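Local atomic coordinates of 5' nucleotidase family protein (Staphylococcus aureus subsp. aureus, PDB entry 4Q7F), a protein that belongs to the 5'-nucleotidase family, pairing a metal-binding calcineurin-like phosphoesterase domain with a 5'-nucleotidase C-terminal domain. Residues 164-176 against 475-487. Sequence-based numbering, arbitrary orientation.
Sequences TQFIPHWEQPEHI and NNYRAVGGGQYDM. With 3D1 ((2R,3S,5R)-5-(6-amino-9H-purin-9-yl)-tetrahydro-2-(hydroxymethyl)furan-3-ol), chain D.
A single water links His169 to Gly481 and Asp486: it lies 2.6 Å from His169 ND1, near the plane of the imidazole, and donates to Gly481 O and Asp486 OD1. No direct hydrogen bond joins residues 164-176 to 475-487, so the polar coupling here runs through water. A second water accepts from Trp170 NE1 (2.8 Å) and Gly483 N (2.9 Å). The aromatic evidence is equally specific. The five-membered ring of Trp170 and the Tyr477 ring are nearly parallel (8°), but with centroids 5.0 Å apart they barely overlap; Trp170 CD1 approaches Tyr477 CE1 to 3.2 Å, a tight contact. With CG opposite its backbone N (chi1 -176°), Tyr477 lays one face on the purine of 3D1, whose C5 sits 3.4 Å above the ring plane, while Gly482 CA backs the other. A Schellman motif with Gly481 at C-prime, Gly482 N bonding to Tyr477 O and Gly481 N to Arg478 O, ends helix 476-479 and brings Gly482 CA to that face. Beyond the rings, Asn476 OD1 accepts from Thr389 N. Val480 CG2 packs 3.2 Å from His169 O. Since 3D1 C5' lies over one face of Trp170, the two domains jointly wall the 3D1 pocket, an interdomain cleft characteristic of two-domain 5'-nucleotidases.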
# COMPACT_ATOMS: atom_id res chain seq x y z
N THR A 164 3.91 -11.17 0.84
CA THR A 164 5.22 -10.58 0.40
C THR A 164 6.24 -10.59 1.56
O THR A 164 5.96 -10.15 2.69
CB THR A 164 5.03 -9.17 -0.17
OG1 THR A 164 6.32 -8.60 -0.52
CG2 THR A 164 4.33 -8.27 0.85
N GLN A 165 7.44 -11.10 1.27
CA GLN A 165 8.50 -11.19 2.26
C GLN A 165 9.16 -9.84 2.55
O GLN A 165 9.89 -9.73 3.51
CB GLN A 165 9.60 -12.15 1.77
CG GLN A 165 10.38 -11.62 0.57
CD GLN A 165 11.30 -12.67 -0.04
OE1 GLN A 165 11.96 -13.41 0.67
NE2 GLN A 165 11.36 -12.71 -1.36
N PHE A 166 8.82 -8.82 1.78
CA PHE A 166 9.57 -7.54 1.81
C PHE A 166 9.22 -6.59 2.96
O PHE A 166 9.75 -5.51 3.03
CB PHE A 166 9.36 -6.84 0.47
CG PHE A 166 10.58 -6.19 -0.10
CD1 PHE A 166 11.63 -6.97 -0.54
CD2 PHE A 166 10.65 -4.82 -0.28
CE1 PHE A 166 12.76 -6.40 -1.09
CE2 PHE A 166 11.77 -4.24 -0.85
CZ PHE A 166 12.83 -5.03 -1.25
N ILE A 167 8.34 -7.02 3.86
CA ILE A 167 7.90 -6.20 5.00
C ILE A 167 9.01 -5.48 5.80
O ILE A 167 8.81 -4.32 6.20
CB ILE A 167 6.92 -7.00 5.89
CG1 ILE A 167 5.63 -7.27 5.11
CG2 ILE A 167 6.62 -6.22 7.16
CD1 ILE A 167 4.63 -8.26 5.72
N PRO A 168 10.18 -6.14 6.06
CA PRO A 168 11.27 -5.45 6.75
C PRO A 168 11.76 -4.18 6.08
O PRO A 168 12.31 -3.31 6.75
CB PRO A 168 12.39 -6.51 6.79
CG PRO A 168 11.64 -7.80 6.84
CD PRO A 168 10.48 -7.57 5.90
N HIS A 169 11.55 -4.05 4.77
CA HIS A 169 11.97 -2.85 4.05
C HIS A 169 11.00 -1.68 4.21
O HIS A 169 11.28 -0.59 3.72
CB HIS A 169 12.12 -3.15 2.57
CG HIS A 169 13.24 -4.10 2.26
ND1 HIS A 169 14.45 -3.67 1.76
CD2 HIS A 169 13.34 -5.44 2.39
CE1 HIS A 169 15.24 -4.71 1.59
NE2 HIS A 169 14.59 -5.80 1.96
N TRP A 170 9.88 -1.90 4.92
CA TRP A 170 8.88 -0.84 5.07
C TRP A 170 8.39 -0.52 6.48
O TRP A 170 8.16 0.64 6.83
CB TRP A 170 7.60 -1.21 4.28
CG TRP A 170 7.80 -1.62 2.84
CD1 TRP A 170 8.58 -0.98 1.89
CD2 TRP A 170 7.19 -2.73 2.18
NE1 TRP A 170 8.50 -1.66 0.69
CE2 TRP A 170 7.65 -2.73 0.84
CE3 TRP A 170 6.30 -3.74 2.58
CZ2 TRP A 170 7.25 -3.69 -0.08
CZ3 TRP A 170 5.91 -4.69 1.67
CH2 TRP A 170 6.39 -4.67 0.36
N GLU A 171 8.20 -1.55 7.27
CA GLU A 171 7.51 -1.42 8.55
C GLU A 171 8.35 -0.91 9.72
O GLU A 171 9.57 -0.98 9.69
CB GLU A 171 6.89 -2.81 8.88
CG GLU A 171 5.90 -2.81 10.04
CD GLU A 171 4.81 -1.78 9.82
OE1 GLU A 171 4.85 -0.73 10.52
OE2 GLU A 171 3.99 -1.97 8.89
N GLN A 172 7.66 -0.37 10.74
CA GLN A 172 8.29 0.05 11.97
C GLN A 172 9.00 -1.19 12.52
O GLN A 172 8.37 -2.26 12.58
CB GLN A 172 7.23 0.44 13.00
CG GLN A 172 6.36 1.63 12.66
CD GLN A 172 7.06 2.94 12.87
OE1 GLN A 172 8.29 3.01 12.83
NE2 GLN A 172 6.29 4.00 13.08
N PRO A 173 10.29 -1.07 12.90
CA PRO A 173 11.03 -2.21 13.48
C PRO A 173 10.34 -2.81 14.71
O PRO A 173 10.25 -4.02 14.85
CB PRO A 173 12.37 -1.60 13.88
CG PRO A 173 12.54 -0.47 12.94
CD PRO A 173 11.16 0.10 12.73
N GLU A 174 9.84 -1.96 15.58
CA GLU A 174 9.16 -2.44 16.77
C GLU A 174 7.90 -3.26 16.45
O GLU A 174 7.52 -4.12 17.24
CB GLU A 174 8.85 -1.30 17.78
CG GLU A 174 8.15 -0.05 17.26
CD GLU A 174 9.09 0.98 16.60
OE1 GLU A 174 9.98 0.60 15.81
OE2 GLU A 174 8.93 2.18 16.86
N HIS A 175 7.27 -3.03 15.29
CA HIS A 175 6.08 -3.78 14.91
C HIS A 175 6.35 -5.20 14.42
O HIS A 175 5.44 -6.03 14.43
CB HIS A 175 5.24 -3.07 13.85
CG HIS A 175 4.68 -1.77 14.30
ND1 HIS A 175 4.16 -0.84 13.42
CD2 HIS A 175 4.60 -1.21 15.53
CE1 HIS A 175 3.75 0.22 14.10
NE2 HIS A 175 4.02 0.03 15.37
N ILE A 176 7.58 -5.49 14.01
CA ILE A 176 7.89 -6.81 13.46
C ILE A 176 9.08 -7.51 14.10
O ILE A 176 9.51 -8.54 13.59
CB ILE A 176 8.19 -6.73 11.95
CG1 ILE A 176 9.42 -5.84 11.70
CG2 ILE A 176 7.00 -6.17 11.21
CD1 ILE A 176 9.87 -5.81 10.25
N ASN A 475 11.06 9.85 6.87
CA ASN A 475 9.99 9.07 7.55
C ASN A 475 10.45 7.63 7.85
O ASN A 475 11.48 7.20 7.31
CB ASN A 475 8.68 9.13 6.79
CG ASN A 475 8.74 8.44 5.43
OD1 ASN A 475 9.27 7.35 5.28
ND2 ASN A 475 8.10 9.04 4.47
N ASN A 476 9.72 6.90 8.68
CA ASN A 476 10.17 5.55 9.06
C ASN A 476 10.24 4.58 7.89
O ASN A 476 11.07 3.65 7.90
CB ASN A 476 9.30 4.96 10.16
CG ASN A 476 7.92 4.64 9.69
OD1 ASN A 476 7.12 5.53 9.45
ND2 ASN A 476 7.62 3.36 9.58
N TYR A 477 9.40 4.82 6.89
CA TYR A 477 9.37 3.99 5.67
C TYR A 477 10.72 4.13 4.99
O TYR A 477 11.39 3.15 4.69
CB TYR A 477 8.24 4.48 4.74
CG TYR A 477 8.01 3.69 3.48
CD1 TYR A 477 7.23 2.53 3.51
CD2 TYR A 477 8.50 4.13 2.26
CE1 TYR A 477 6.99 1.81 2.36
CE2 TYR A 477 8.25 3.42 1.09
CZ TYR A 477 7.49 2.26 1.15
OH TYR A 477 7.22 1.55 0.02
N ARG A 478 11.11 5.38 4.74
CA ARG A 478 12.41 5.64 4.15
C ARG A 478 13.58 5.11 5.00
O ARG A 478 14.53 4.57 4.44
CB ARG A 478 12.60 7.12 3.92
CG ARG A 478 11.80 7.66 2.78
CD ARG A 478 12.40 7.28 1.43
NE ARG A 478 11.62 7.96 0.40
CZ ARG A 478 10.59 7.45 -0.26
NH1 ARG A 478 10.17 6.19 -0.09
NH2 ARG A 478 9.96 8.23 -1.12
N ALA A 479 13.51 5.27 6.33
CA ALA A 479 14.56 4.84 7.24
C ALA A 479 14.98 3.38 7.10
O ALA A 479 16.17 3.06 7.28
CB ALA A 479 14.19 5.16 8.69
N VAL A 480 14.04 2.49 6.78
CA VAL A 480 14.37 1.09 6.56
C VAL A 480 14.54 0.73 5.07
O VAL A 480 14.59 -0.44 4.71
CB VAL A 480 13.34 0.15 7.23
CG1 VAL A 480 13.41 0.32 8.75
CG2 VAL A 480 11.95 0.41 6.71
N GLY A 481 14.64 1.73 4.22
CA GLY A 481 14.90 1.54 2.78
C GLY A 481 13.73 1.55 1.79
O GLY A 481 13.92 1.27 0.60
N GLY A 482 12.53 1.85 2.29
CA GLY A 482 11.34 1.81 1.48
C GLY A 482 11.47 2.66 0.25
O GLY A 482 11.99 3.78 0.31
N GLY A 483 11.04 2.11 -0.88
CA GLY A 483 11.11 2.82 -2.15
C GLY A 483 12.51 2.80 -2.76
O GLY A 483 12.82 3.64 -3.59
N GLN A 484 13.31 1.81 -2.36
CA GLN A 484 14.69 1.64 -2.85
C GLN A 484 15.63 2.78 -2.42
O GLN A 484 16.48 3.23 -3.21
CB GLN A 484 14.77 1.47 -4.39
CG GLN A 484 14.05 0.26 -4.94
CD GLN A 484 14.16 0.18 -6.46
OE1 GLN A 484 15.21 0.48 -7.04
NE2 GLN A 484 13.08 -0.23 -7.10
N TYR A 485 15.46 3.25 -1.18
CA TYR A 485 16.34 4.24 -0.56
C TYR A 485 17.21 3.45 0.44
O TYR A 485 17.20 3.68 1.66
CB TYR A 485 15.54 5.34 0.11
CG TYR A 485 14.96 6.31 -0.91
CD1 TYR A 485 13.74 6.07 -1.53
CD2 TYR A 485 15.67 7.45 -1.30
CE1 TYR A 485 13.21 6.95 -2.47
CE2 TYR A 485 15.15 8.33 -2.25
CZ TYR A 485 13.94 8.11 -2.82
OH TYR A 485 13.44 8.99 -3.77
N ASP A 486 17.96 2.51 -0.12
CA ASP A 486 18.81 1.62 0.65
C ASP A 486 19.99 2.29 1.38
O ASP A 486 20.45 1.77 2.37
CB ASP A 486 19.25 0.48 -0.27
CG ASP A 486 18.05 -0.35 -0.74
OD1 ASP A 486 17.47 -1.09 0.09
OD2 ASP A 486 17.64 -0.23 -1.92
N MSE A 487 20.40 3.47 0.93
CA MSE A 487 21.49 4.18 1.57
C MSE A 487 21.14 4.60 2.99
O MSE A 487 22.04 4.87 3.77
CB MSE A 487 21.95 5.37 0.71
CG MSE A 487 21.05 6.62 0.69
SE MSE A 487 19.21 6.41 -0.04
CE MSE A 487 19.71 5.90 -1.87
O5' 3D1 D . 5.48 -1.46 -2.03
C5' 3D1 D . 5.36 -0.37 -1.12
C4' 3D1 D . 4.11 -0.52 -0.27
O4' 3D1 D . 4.21 0.44 0.77
C1' 3D1 D . 3.24 1.48 0.63
N9 3D1 D . 3.89 2.79 0.92
C4 3D1 D . 4.00 3.25 2.16
N3 3D1 D . 3.64 2.77 3.37
C2 3D1 D . 3.90 3.48 4.49
N1 3D1 D . 4.53 4.68 4.47
C6 3D1 D . 4.95 5.27 3.33
N6 3D1 D . 5.59 6.47 3.36
C5 3D1 D . 4.71 4.54 2.06
N7 3D1 D . 4.94 4.75 0.75
C8 3D1 D . 4.46 3.68 0.07
C2' 3D1 D . 2.62 1.32 -0.75
C3' 3D1 D . 2.79 -0.17 -0.97
O3' 3D1 D . 1.70 -0.86 -0.33
O HOH W 1 15.07 -2.61 6.10
O HOH W 2 15.06 -1.40 0.59
O HOH W 3 10.21 -0.65 -1.27
O HOH W 4 10.29 1.76 9.79